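PDB 6TEQ: galactokinase, which probably transfers a phosphate from ATP to galactose, as a kinase of the GHMP family, and here holds 2-deoxy-2-fluoro-galactose in its sugar pocket. Local coordinates for residues H62-A67 against T146-L151; A88-D93 against Y106-A111; E286-L291 against K298-V303. One frame throughout, in Å; residues are numbered along the deposited sequence. Where two conformers were deposited one is given.

Contact 1: H62-A67 against T146-L151; sequences HRTFIA and TCSTAL
Ser148 OG is gripped from within its own helix, by the carbonyl oxygens of Ala144 and Met145, and methyl groups of Ile66 and Thr64 also lie near this hydroxyl. Ile66 CG2 stands 3.9 Å from Ser148 OG, and Thr64 CG2 is almost as near. The hydroxyl lies between the backbone N and the carbonyl carbon of Ser148 (chi1 57°), a setting from which it reaches back to the preceding turn. Thr149 OG1 is likewise spent on Met145 O, and Thr64 OG1 on Ser131 OG, so the strand's methyls rest on carbon and on oxygens whose hydrogen bonds are made elsewhere. Ile66 does most of the filling with two branches. Ile66 CG2 rests 3.7 Å from Ser148 CB. The other branch, extended away from the backbone N (chi1 -172°), carries Ile66 CD1 to 3.6 Å from Thr149 OG1, lying nearly perpendicular to the threonine side chain. With an alanine here, both branches go, and the strand-facing flanks of Ser148 and Thr149 would probably face a gap between sheet and helix. The segment axes approach to 8.2 Å at an angle of 38°, with Phe129 of a neighbouring strand touching Thr64, Ile66 and Thr149. Helix 141-156 starts at serines that bind ADP, and this geometry is consistent with its hydroxyls, bonded within the helix, meeting the strand's methyls without needing a partner from it.

Contact 2: A88-D93 against Y106-A111; sequences AEADLD and YPTGVA
Leu92 and Ala111 form the close-packed end of this contact, where the chain leaving strand 86-91 lies against helix 105-116. Leu92 uses both of its methyl groups. Leu92 CD1 sits 3.9 Å from Ala111 CB, and Leu92 CD2 reaches the same Ala111 CB at 4.0 Å, so the alanine methyl faces the forked tip of the leucine. Leu92 CD2 also rests 3.8 Å from the backbone oxygen Thr108 O, one helical turn earlier, and touches the Thr108 methyl. That methyl is directed to the strand because CG2 is anti to the backbone N of Thr108 (chi1 -54° for OG1). It receives Ala90 as well, with Ala90 CB 4.1 Å from Thr108 CG2. Val76 of the adjoining strand touches both Leu92 and Thr108, and on another face of the helix Pro107 and Val110 pack on helix 141-156. Helix 105-116 is thereby layered on strands 75-80 and 86-91 of the eight-stranded sheet, an alpha/beta arrangement in the GHMP kinase N-terminal region.

Toward Ala88 the two segments draw apart, and a water takes the place of side chains. It donates to Thr108 OG1 at 3.0 Å and, weakly, to Ala88 O at 3.5 Å. Thr108 OG1 is also held by the carbonyl of Ser104, just ahead of the helix. Around the leucine, an Asx turn from Asp91 to Asp93 shapes the strand exit: Asp93 N meets Asp91 OD1 at 3.0 Å with an angle of 163° at the hydrogen, from the anti side of the carboxylate. Thr74 OG1 bonds to the same oxygen. The chemistry implies a division of labour: methyl groups of Ala90 and Leu92 meet the helix directly, whereas at Ala88 the joint is made through one water whose link to the strand is weak.

Contact 3: E286-L291 against K298-V303; sequences ETLDAL and KRVRHV
Leu288 and Val300 face each other in an alpha-alpha hairpin, in which helix 280-289 turns through a short loop into the long helix 294-318. Apolar contact comes first. The side chains of Leu288 and Val300 run alongside each other, pointing opposite ways, with Leu288 CD2 3.9 Å from Val300 CG1. Leu291, a loop residue, comes in aslant, and Leu291 CD1 lies 3.6 Å from Val300 CG2. Val300 CG1 thus lies nearest Leu288 and CG2 nearest Leu291, and Thr287 CG2 adds a looser touch at 4.2 Å from Val300 CG1. Ala258 and Leu267, from two other helices, also pack on Val300.

Polar groups serve the edges of the hairpin. Thr287 OG1 bonds back to Ala283 O, which leaves its methyl for the packing. Lys297 NZ binds both Leu288 O and Leu291 O, tying the chain at these two residues to the first turn of helix 294-318.

The charged group meets carbon. The Arg301 side chain lies crosswise to that of Leu288; a bend at chi3 (67°) turns its guanidinium, whose NH2 makes a salt bridge with Asp339, and sets Arg301 NH1 3.8 Å from Leu288 CD1.

In the fold
From the N terminus, strand 54-70 supplies the first half of contact 1, which closes only at helix 141-156, 79 residues on. Within that long loop lies contact 2, a short closure spanning 13 residues that brings strand 86-91 against helix 105-116. The two contacts touch: Thr149 OG1 lies 3.6 Å from Pro107 CB, and Ala150 CA is as close to Val110 CG1. Helices 105-116 and 141-156 therefore pack together while both reach the same eight-stranded sheet. Contact 3 follows in series, its segments only seven residues apart at their near ends. It joins consecutive helices on the opposite side of the chain's centre from contact 1; the centres of contacts 1 and 3 lie about 39 Å apart.

Contact 1: H62-A67 against T146-L151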
ATOM      1  N   HIS A  62       5.033  -3.717  10.488  1.00 10.36           N
ATOM      2  CA  HIS A  62       3.719  -4.350  10.746  1.00 11.13           C
ATOM      3  C   HIS A  62       3.446  -5.317   9.599  1.00 10.23           C
ATOM      4  O   HIS A  62       3.457  -4.897   8.416  1.00 12.15           O
ATOM      5  CB  HIS A  62       2.597  -3.322  10.789  1.00 12.26           C
ATOM      6  CG  HIS A  62       2.793  -2.343  11.887  1.00 12.13           C
ATOM      7  ND1 HIS A  62       3.780  -1.379  11.797  1.00 12.45           N
ATOM      8  CD2 HIS A  62       2.185  -2.197  13.088  1.00 11.90           C
ATOM      9  CE1 HIS A  62       3.792  -0.684  12.935  1.00 12.68           C
ATOM     10  NE2 HIS A  62       2.792  -1.143  13.721  1.00 11.95           N
ATOM     11  N   ARG A  63       3.186  -6.583   9.903  1.00 10.32           N
ATOM     12  CA  ARG A  63       3.019  -7.656   8.930  1.00 12.21           C
ATOM     13  C   ARG A  63       1.730  -8.425   9.187  1.00 12.06           C
ATOM     14  O   ARG A  63       1.248  -8.490  10.373  1.00 13.91           O
ATOM     15  CB  ARG A  63       4.222  -8.558   8.933  1.00 11.77           C
ATOM     16  CG  ARG A  63       5.521  -7.833   8.533  1.00 12.52           C
ATOM     17  CD  ARG A  63       6.785  -8.501   9.019  1.00 15.06           C
ATOM     18  NE  ARG A  63       7.246  -9.663   8.251  1.00 13.56           N
ATOM     19  CZ  ARG A  63       7.901  -9.631   7.096  1.00 14.74           C
ATOM     20  NH1 ARG A  63       8.166  -8.485   6.496  1.00 14.58           N
ATOM     21  NH2 ARG A  63       8.334 -10.763   6.561  1.00 17.08           N
ATOM     22  N   THR A  64       1.285  -9.067   8.111  1.00 11.37           N
ATOM     23  CA  THR A  64       0.260 -10.128   8.157  1.00 11.07           C
ATOM     24  C   THR A  64       1.042 -11.445   8.090  1.00 11.54           C
ATOM     25  O   THR A  64       1.793 -11.645   7.099  1.00 12.66           O
ATOM     26  CB  THR A  64      -0.724  -9.998   7.013  1.00 14.00           C
ATOM     27  OG1 THR A  64      -1.415  -8.788   7.291  1.00 13.34           O
ATOM     28  CG2 THR A  64      -1.704 -11.143   6.841  1.00 15.14           C
ATOM     29  N   PHE A  65       0.759 -12.348   9.014  1.00 13.52           N
ATOM     30  CA  PHE A  65       1.373 -13.669   9.118  1.00 11.67           C
ATOM     31  C   PHE A  65       0.370 -14.720   8.709  1.00 12.67           C
ATOM     32  O   PHE A  65      -0.812 -14.658   9.088  1.00 14.60           O
ATOM     33  CB  PHE A  65       1.827 -13.977  10.545  1.00 13.04           C
ATOM     34  CG  PHE A  65       2.976 -13.102  10.959  1.00 13.02           C
ATOM     35  CD1 PHE A  65       2.745 -11.829  11.414  1.00 14.58           C
ATOM     36  CD2 PHE A  65       4.259 -13.612  11.072  1.00 12.75           C
ATOM     37  CE1 PHE A  65       3.810 -11.023  11.757  1.00 16.11           C
ATOM     38  CE2 PHE A  65       5.331 -12.795  11.375  1.00 14.55           C
ATOM     39  CZ  PHE A  65       5.089 -11.511  11.759  1.00 15.76           C
ATOM     40  N   ILE A  66       0.798 -15.552   7.776  1.00 14.01           N
ATOM     41  CA  ILE A  66      -0.067 -16.624   7.235  1.00 11.71           C
ATOM     42  C   ILE A  66       0.576 -17.943   7.605  1.00 14.75           C
ATOM     43  O   ILE A  66       1.708 -18.235   7.160  1.00 13.11           O
ATOM     44  CB  ILE A  66      -0.300 -16.563   5.737  1.00 11.91           C
ATOM     45  CG1 ILE A  66      -1.362 -17.565   5.237  1.00 11.65           C
ATOM     46  CG2 ILE A  66       0.992 -16.581   4.940  1.00 12.62           C
ATOM     47  CD1 ILE A  66      -1.522 -17.565   3.746  1.00 11.71           C
ATOM     48  N   ALA A  67      -0.158 -18.743   8.355  1.00 15.12           N
ATOM     49  CA  ALA A  67       0.203 -20.182   8.544  1.00 15.31           C
ATOM     50  C   ALA A  67      -0.552 -20.945   7.443  1.00 14.79           C
ATOM     51  O   ALA A  67      -1.773 -20.769   7.321  1.00 15.19           O
ATOM     52  CB  ALA A  67      -0.154 -20.624   9.938  1.00 15.66           C
ATOM     53  N   THR A 146      -2.765 -10.589   0.515  1.00 11.78           N
ATOM     54  CA  THR A 146      -2.613 -11.226  -0.816  1.00 11.81           C
ATOM     55  C   THR A 146      -1.155 -11.599  -1.045  1.00 10.62           C
ATOM     56  O   THR A 146      -0.907 -12.665  -1.617  1.00 12.51           O
ATOM     57  CB  THR A 146      -3.189 -10.395  -1.973  1.00 10.99           C
ATOM     58  OG1 THR A 146      -2.490  -9.115  -1.982  1.00 12.68           O
ATOM     59  CG2 THR A 146      -4.684 -10.238  -1.888  1.00 12.09           C
ATOM     60  N   CYS A 147      -0.197 -10.769  -0.675  1.00 11.94           N
ATOM     61  CA  CYS A 147       1.223 -11.045  -0.925  1.00 11.06           C
ATOM     62  C   CYS A 147       1.761 -12.144  -0.002  1.00 11.97           C
ATOM     63  O   CYS A 147       2.553 -13.003  -0.498  1.00 12.71           O
ATOM     64  CB  CYS A 147       2.034  -9.745  -0.844  1.00 11.93           C
ATOM     65  SG  CYS A 147       1.635  -8.640  -2.210  1.00 13.80           S
ATOM     66  N   SER A 148       1.293 -12.190   1.244  1.00 11.11           N
ATOM     67  CA  SER A 148       1.753 -13.293   2.156  1.00 12.27           C
ATOM     68  C   SER A 148       1.223 -14.614   1.590  1.00 14.18           C
ATOM     69  O   SER A 148       1.962 -15.562   1.560  1.00 12.49           O
ATOM     70  CB  SER A 148       1.289 -13.123   3.561  1.00 12.52           C
ATOM     71  OG  SER A 148      -0.110 -13.024   3.697  1.00 12.47           O
ATOM     72  N   THR A 149      -0.004 -14.607   1.079  1.00 12.40           N
ATOM     73  CA  THR A 149      -0.620 -15.852   0.520  1.00 11.21           C
ATOM     74  C   THR A 149       0.148 -16.235  -0.755  1.00 13.24           C
ATOM     75  O   THR A 149       0.412 -17.405  -0.928  1.00 14.19           O
ATOM     76  CB  THR A 149      -2.087 -15.630   0.209  1.00 11.44           C
ATOM     77  OG1 THR A 149      -2.815 -15.194   1.353  1.00 12.35           O
ATOM     78  CG2 THR A 149      -2.747 -16.890  -0.301  1.00 14.03           C
ATOM     79  N   ALA A 150       0.475 -15.277  -1.607  1.00 12.60           N
ATOM     80  CA  ALA A 150       1.152 -15.548  -2.904  1.00 12.82           C
ATOM     81  C   ALA A 150       2.520 -16.121  -2.589  1.00 12.45           C
ATOM     82  O   ALA A 150       2.925 -17.091  -3.211  1.00 13.30           O
ATOM     83  CB  ALA A 150       1.275 -14.269  -3.727  1.00 13.80           C
ATOM     84  N   LEU A 151       3.225 -15.591  -1.579  1.00 12.64           N
ATOM     85  CA  LEU A 151       4.567 -16.113  -1.266  1.00 13.21           C
ATOM     86  C   LEU A 151       4.438 -17.527  -0.703  1.00 14.68           C
ATOM     87  O   LEU A 151       5.251 -18.409  -1.065  1.00 15.04           O
ATOM     88  CB  LEU A 151       5.271 -15.191  -0.284  1.00 13.60           C
ATOM     89  CG  LEU A 151       6.771 -15.395  -0.172  1.00 13.85           C
ATOM     90  CD1 LEU A 151       7.533 -15.005  -1.439  1.00 16.45           C
ATOM     91  CD2 LEU A 151       7.284 -14.662   1.028  1.00 18.08           C
TER

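Contact 2: A88-D93 against Y106-A111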
ATOM      1  N   ALA A  88     -13.872 -19.643   6.503  1.00 14.82           N
ATOM      2  CA  ALA A  88     -14.437 -19.425   5.168  1.00 18.44           C
ATOM      3  C   ALA A  88     -13.960 -20.557   4.274  1.00 19.07           C
ATOM      4  O   ALA A  88     -12.791 -20.869   4.285  1.00 22.06           O
ATOM      5  CB  ALA A  88     -14.055 -18.051   4.651  1.00 19.26           C
ATOM      6  N   GLU A  89     -14.824 -21.061   3.397  0.50 19.66           N
ATOM      7  CA  GLU A  89     -14.527 -22.306   2.642  0.50 22.07           C
ATOM      8  C   GLU A  89     -15.010 -22.104   1.200  0.50 20.41           C
ATOM      9  O   GLU A  89     -16.212 -21.809   1.038  0.50 21.55           O
ATOM     10  CB  GLU A  89     -15.122 -23.467   3.466  0.50 25.13           C
ATOM     11  CG  GLU A  89     -15.664 -24.632   2.658  0.50 27.77           C
ATOM     12  CD  GLU A  89     -14.639 -25.613   2.155  0.50 23.82           C
ATOM     13  OE1 GLU A  89     -13.591 -25.150   1.676  0.50 29.37           O
ATOM     14  OE2 GLU A  89     -14.915 -26.827   2.194  0.50 29.32           O
ATOM     15  N   ALA A  90     -14.109 -22.225   0.207  1.00 22.17           N
ATOM     16  CA  ALA A  90     -14.434 -22.080  -1.224  1.00 24.01           C
ATOM     17  C   ALA A  90     -13.751 -23.247  -1.917  1.00 20.08           C
ATOM     18  O   ALA A  90     -12.972 -23.990  -1.260  1.00 21.15           O
ATOM     19  CB  ALA A  90     -14.021 -20.735  -1.806  1.00 22.49           C
ATOM     20  N   ASP A  91     -14.004 -23.375  -3.192  1.00 26.42           N
ATOM     21  CA  ASP A  91     -13.384 -24.437  -4.002  1.00 22.18           C
ATOM     22  C   ASP A  91     -12.889 -23.753  -5.267  1.00 18.31           C
ATOM     23  O   ASP A  91     -13.681 -23.019  -5.925  1.00 20.13           O
ATOM     24  CB  ASP A  91     -14.372 -25.587  -4.250  1.00 23.16           C
ATOM     25  CG  ASP A  91     -13.687 -26.860  -4.678  1.00 26.51           C
ATOM     26  OD1 ASP A  91     -12.844 -26.816  -5.599  1.00 23.99           O
ATOM     27  OD2 ASP A  91     -14.008 -27.889  -4.096  1.00 47.57           O
ATOM     28  N   LEU A  92     -11.624 -23.995  -5.608  1.00 20.76           N
ATOM     29  CA  LEU A  92     -10.988 -23.407  -6.806  1.00 22.32           C
ATOM     30  C   LEU A  92     -11.489 -24.029  -8.108  1.00 22.12           C
ATOM     31  O   LEU A  92     -11.371 -23.383  -9.134  1.00 23.51           O
ATOM     32  CB  LEU A  92      -9.483 -23.616  -6.666  1.00 20.75           C
ATOM     33  CG  LEU A  92      -8.819 -22.865  -5.507  1.00 17.73           C
ATOM     34  CD1 LEU A  92      -7.419 -23.392  -5.248  1.00 16.25           C
ATOM     35  CD2 LEU A  92      -8.821 -21.366  -5.772  1.00 20.07           C
ATOM     36  N   ASP A  93     -11.997 -25.268  -8.060  1.00 24.16           N
ATOM     37  CA  ASP A  93     -12.380 -26.040  -9.262  1.00 27.02           C
ATOM     38  C   ASP A  93     -13.505 -25.290  -9.967  1.00 25.05           C
ATOM     39  O   ASP A  93     -14.583 -25.241  -9.405  1.00 27.83           O
ATOM     40  CB  ASP A  93     -12.675 -27.477  -8.852  1.00 28.48           C
ATOM     41  CG  ASP A  93     -12.881 -28.386 -10.032  1.00 38.76           C
ATOM     42  OD1 ASP A  93     -12.334 -28.076 -11.097  1.00 44.77           O
ATOM     43  OD2 ASP A  93     -13.608 -29.370  -9.876  1.00 53.41           O
ATOM     44  N   TYR A 106      -9.787 -12.524  -1.023  1.00 14.47           N
ATOM     45  CA  TYR A 106      -8.391 -12.041  -1.192  1.00 13.29           C
ATOM     46  C   TYR A 106      -7.393 -13.195  -1.222  1.00 13.83           C
ATOM     47  O   TYR A 106      -6.703 -13.395  -2.244  1.00 14.96           O
ATOM     48  CB  TYR A 106      -8.069 -11.014  -0.099  1.00 15.28           C
ATOM     49  CG  TYR A 106      -8.770  -9.679  -0.289  1.00 14.43           C
ATOM     50  CD1 TYR A 106      -8.154  -8.639  -0.949  1.00 16.54           C
ATOM     51  CD2 TYR A 106     -10.028  -9.448   0.223  1.00 18.62           C
ATOM     52  CE1 TYR A 106      -8.767  -7.418  -1.120  1.00 19.23           C
ATOM     53  CE2 TYR A 106     -10.645  -8.205   0.090  1.00 18.93           C
ATOM     54  CZ  TYR A 106     -10.006  -7.182  -0.573  1.00 23.62           C
ATOM     55  OH  TYR A 106     -10.552  -5.941  -0.762  1.00 20.98           O
ATOM     56  N   PRO A 107      -7.299 -14.078  -0.182  1.00 14.10           N
ATOM     57  CA  PRO A 107      -6.386 -15.204  -0.308  1.00 15.05           C
ATOM     58  C   PRO A 107      -6.828 -16.236  -1.364  1.00 15.05           C
ATOM     59  O   PRO A 107      -5.992 -16.747  -2.110  1.00 14.57           O
ATOM     60  CB  PRO A 107      -6.317 -15.786   1.132  1.00 16.85           C
ATOM     61  CG  PRO A 107      -7.667 -15.391   1.771  1.00 17.96           C
ATOM     62  CD  PRO A 107      -7.920 -14.020   1.152  1.00 14.58           C
ATOM     63  N   THR A 108      -8.145 -16.553  -1.443  1.00 15.85           N
ATOM     64  CA  THR A 108      -8.582 -17.590  -2.385  1.00 16.05           C
ATOM     65  C   THR A 108      -8.221 -17.116  -3.785  1.00 15.02           C
ATOM     66  O   THR A 108      -7.832 -17.910  -4.653  1.00 15.90           O
ATOM     67  CB  THR A 108     -10.083 -17.811  -2.267  1.00 16.98           C
ATOM     68  OG1 THR A 108     -10.356 -18.079  -0.894  1.00 18.42           O
ATOM     69  CG2 THR A 108     -10.546 -18.942  -3.130  1.00 17.82           C
ATOM     70  N   GLY A 109      -8.436 -15.821  -4.013  1.00 15.69           N
ATOM     71  CA  GLY A 109      -8.281 -15.248  -5.371  1.00 17.56           C
ATOM     72  C   GLY A 109      -6.829 -15.303  -5.827  1.00 14.90           C
ATOM     73  O   GLY A 109      -6.572 -15.344  -7.023  1.00 16.28           O
ATOM     74  N   VAL A 110      -5.896 -15.377  -4.906  1.00 16.29           N
ATOM     75  CA  VAL A 110      -4.454 -15.530  -5.259  1.00 15.44           C
ATOM     76  C   VAL A 110      -4.187 -16.912  -5.864  1.00 17.72           C
ATOM     77  O   VAL A 110      -3.611 -16.971  -6.974  1.00 16.63           O
ATOM     78  CB  VAL A 110      -3.538 -15.281  -4.054  1.00 13.77           C
ATOM     79  CG1 VAL A 110      -2.112 -15.588  -4.474  1.00 14.50           C
ATOM     80  CG2 VAL A 110      -3.728 -13.833  -3.542  1.00 14.22           C
ATOM     81  N   ALA A 111      -4.694 -17.964  -5.246  1.00 15.23           N
ATOM     82  CA  ALA A 111      -4.589 -19.323  -5.816  1.00 15.50           C
ATOM     83  C   ALA A 111      -5.270 -19.362  -7.199  1.00 17.03           C
ATOM     84  O   ALA A 111      -4.689 -19.900  -8.160  1.00 18.09           O
ATOM     85  CB  ALA A 111      -5.064 -20.332  -4.836  1.00 15.14           C
TER
HETATM   86  O   HOH W   1     -11.888 -19.655   1.138  1.00 25.92           O

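Contact 3: E286-L291 against K298-V303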
ATOM      1  N   GLU A 286      -0.649  23.999 -21.918  1.00 15.25           N
ATOM      2  CA  GLU A 286      -1.084  23.526 -23.250  1.00 16.67           C
ATOM      3  C   GLU A 286      -1.778  22.185 -23.050  1.00 17.52           C
ATOM      4  O   GLU A 286      -2.712  21.878 -23.823  1.00 20.02           O
ATOM      5  CB  GLU A 286       0.059  23.482 -24.237  1.00 16.78           C
ATOM      6  CG  GLU A 286       0.547  24.887 -24.602  1.00 17.86           C
ATOM      7  CD  GLU A 286       1.788  24.911 -25.468  1.00 24.28           C
ATOM      8  OE1 GLU A 286       2.334  23.832 -25.730  1.00 27.46           O
ATOM      9  OE2 GLU A 286       2.229  26.009 -25.803  1.00 21.98           O
ATOM     10  N   THR A 287      -1.315  21.382 -22.101  1.00 16.70           N
ATOM     11  CA  THR A 287      -1.956  20.090 -21.838  1.00 17.15           C
ATOM     12  C   THR A 287      -3.326  20.340 -21.249  1.00 17.72           C
ATOM     13  O   THR A 287      -4.272  19.771 -21.736  1.00 16.24           O
ATOM     14  CB  THR A 287      -1.128  19.253 -20.870  1.00 15.48           C
ATOM     15  OG1 THR A 287       0.176  19.079 -21.429  1.00 18.48           O
ATOM     16  CG2 THR A 287      -1.832  17.968 -20.534  1.00 17.91           C
ATOM     17  N   LEU A 288      -3.423  21.164 -20.215  1.00 15.58           N
ATOM     18  CA  LEU A 288      -4.743  21.319 -19.554  1.00 18.78           C
ATOM     19  C   LEU A 288      -5.716  22.000 -20.523  1.00 15.33           C
ATOM     20  O   LEU A 288      -6.911  21.702 -20.415  1.00 16.73           O
ATOM     21  CB  LEU A 288      -4.582  22.113 -18.273  1.00 16.11           C
ATOM     22  CG  LEU A 288      -3.645  21.521 -17.258  1.00 16.36           C
ATOM     23  CD1 LEU A 288      -3.658  22.331 -15.974  1.00 19.01           C
ATOM     24  CD2 LEU A 288      -3.953  20.055 -17.014  1.00 21.09           C
ATOM     25  N   ASP A 289      -5.227  22.825 -21.473  1.00 15.28           N
ATOM     26  CA  ASP A 289      -6.130  23.461 -22.487  1.00 17.75           C
ATOM     27  C   ASP A 289      -6.845  22.423 -23.371  1.00 17.42           C
ATOM     28  O   ASP A 289      -7.958  22.735 -23.858  1.00 20.09           O
ATOM     29  CB  ASP A 289      -5.391  24.517 -23.301  1.00 19.26           C
ATOM     30  CG  ASP A 289      -5.241  25.865 -22.607  1.00 19.44           C
ATOM     31  OD1 ASP A 289      -5.900  26.114 -21.526  1.00 19.29           O
ATOM     32  OD2 ASP A 289      -4.466  26.670 -23.174  1.00 21.58           O
ATOM     33  N   ALA A 290      -6.260  21.249 -23.526  1.00 18.50           N
ATOM     34  CA  ALA A 290      -6.786  20.148 -24.346  1.00 21.52           C
ATOM     35  C   ALA A 290      -7.868  19.330 -23.590  1.00 18.91           C
ATOM     36  O   ALA A 290      -8.548  18.488 -24.231  1.00 22.94           O
ATOM     37  CB  ALA A 290      -5.622  19.293 -24.804  1.00 23.86           C
ATOM     38  N   LEU A 291      -8.072  19.616 -22.306  1.00 19.06           N
ATOM     39  CA  LEU A 291      -9.056  18.972 -21.416  1.00 17.43           C
ATOM     40  C   LEU A 291     -10.165  19.954 -21.090  1.00 21.63           C
ATOM     41  O   LEU A 291     -10.023  20.785 -20.216  1.00 27.79           O
ATOM     42  CB  LEU A 291      -8.347  18.512 -20.139  1.00 18.09           C
ATOM     43  CG  LEU A 291      -7.104  17.632 -20.278  1.00 19.08           C
ATOM     44  CD1 LEU A 291      -6.444  17.411 -18.908  1.00 18.89           C
ATOM     45  CD2 LEU A 291      -7.409  16.287 -20.946  1.00 20.08           C
ATOM     46  N   LYS A 298      -7.775  19.377 -13.140  1.00 13.96           N
ATOM     47  CA  LYS A 298      -7.272  19.262 -11.778  1.00 14.13           C
ATOM     48  C   LYS A 298      -6.614  17.884 -11.592  1.00 13.67           C
ATOM     49  O   LYS A 298      -5.509  17.801 -10.965  1.00 14.40           O
ATOM     50  CB  LYS A 298      -8.384  19.543 -10.770  1.00 15.15           C
ATOM     51  CG  LYS A 298      -8.923  20.942 -10.607  1.00 19.36           C
ATOM     52  CD  LYS A 298      -9.985  20.946  -9.470  1.00 26.95           C
ATOM     53  CE  LYS A 298     -10.492  22.288  -9.085  1.00 32.22           C
ATOM     54  NZ  LYS A 298     -11.659  22.039  -8.200  1.00 39.20           N
ATOM     55  N   ARG A 299      -7.302  16.810 -11.943  1.00 12.63           N
ATOM     56  CA  ARG A 299      -6.747  15.450 -11.783  1.00 13.41           C
ATOM     57  C   ARG A 299      -5.410  15.323 -12.530  1.00 11.21           C
ATOM     58  O   ARG A 299      -4.463  14.781 -11.949  1.00 15.42           O
ATOM     59  CB  ARG A 299      -7.685  14.357 -12.250  1.00 15.79           C
ATOM     60  CG  ARG A 299      -9.092  14.384 -11.680  1.00 15.74           C
ATOM     61  CD  ARG A 299      -9.130  14.420 -10.172  1.00 14.35           C
ATOM     62  NE  ARG A 299     -10.457  14.252  -9.648  1.00 13.01           N
ATOM     63  CZ  ARG A 299     -11.156  15.107  -8.871  1.00 15.00           C
ATOM     64  NH1 ARG A 299     -10.638  16.257  -8.435  1.00 15.53           N
ATOM     65  NH2 ARG A 299     -12.402  14.788  -8.529  1.00 16.78           N
ATOM     66  N   VAL A 300      -5.329  15.759 -13.763  1.00 14.19           N
ATOM     67  CA  VAL A 300      -4.079  15.719 -14.588  1.00 14.64           C
ATOM     68  C   VAL A 300      -2.979  16.564 -13.964  1.00 15.61           C
ATOM     69  O   VAL A 300      -1.838  16.109 -13.814  1.00 14.82           O
ATOM     70  CB  VAL A 300      -4.330  16.069 -16.058  1.00 13.49           C
ATOM     71  CG1 VAL A 300      -3.022  16.264 -16.876  1.00 15.15           C
ATOM     72  CG2 VAL A 300      -5.157  14.955 -16.654  1.00 14.10           C
ATOM     73  N   ARG A 301      -3.312  17.738 -13.470  1.00 15.46           N
ATOM     74  CA  ARG A 301      -2.293  18.586 -12.809  1.00 14.18           C
ATOM     75  C   ARG A 301      -1.717  17.815 -11.611  1.00 12.43           C
ATOM     76  O   ARG A 301      -0.522  17.848 -11.398  1.00 13.22           O
ATOM     77  CB  ARG A 301      -2.875  19.950 -12.472  1.00 14.55           C
ATOM     78  CG  ARG A 301      -1.912  20.835 -11.700  1.00 16.85           C
ATOM     79  CD  ARG A 301      -2.355  22.263 -11.734  1.00 16.27           C
ATOM     80  NE  ARG A 301      -3.567  22.373 -11.005  1.00 14.87           N
ATOM     81  CZ  ARG A 301      -4.596  23.065 -11.384  1.00 16.87           C
ATOM     82  NH1 ARG A 301      -4.529  23.708 -12.552  1.00 23.14           N
ATOM     83  NH2 ARG A 301      -5.695  23.054 -10.633  1.00 22.60           N
ATOM     84  N   HIS A 302      -2.568  17.204 -10.769  1.00 13.48           N
ATOM     85  CA  HIS A 302      -2.070  16.410  -9.640  1.00 13.38           C
ATOM     86  C   HIS A 302      -1.105  15.393 -10.234  1.00 11.00           C
ATOM     87  O   HIS A 302      -0.022  15.284  -9.689  1.00 11.97           O
ATOM     88  CB  HIS A 302      -3.207  15.703  -8.891  1.00 12.00           C
ATOM     89  CG  HIS A 302      -2.595  14.700  -7.985  1.00 13.28           C
ATOM     90  ND1 HIS A 302      -1.952  15.068  -6.874  1.00 12.03           N
ATOM     91  CD2 HIS A 302      -2.475  13.366  -8.104  1.00 11.27           C
ATOM     92  CE1 HIS A 302      -1.339  14.024  -6.333  1.00 12.19           C
ATOM     93  NE2 HIS A 302      -1.680  12.942  -7.062  1.00 11.68           N
ATOM     94  N   VAL A 303      -1.504  14.583 -11.254  1.00 11.99           N
ATOM     95  CA  VAL A 303      -0.664  13.418 -11.604  1.00 12.98           C
ATOM     96  C   VAL A 303       0.701  13.931 -12.085  1.00 11.93           C
ATOM     97  O   VAL A 303       1.750  13.376 -11.747  1.00 11.92           O
ATOM     98  CB  VAL A 303      -1.360  12.531 -12.637  1.00 13.76           C
ATOM     99  CG1 VAL A 303      -0.440  11.461 -13.135  1.00 15.34           C
ATOM    100  CG2 VAL A 303      -2.619  11.905 -12.031  1.00 12.29           C
TER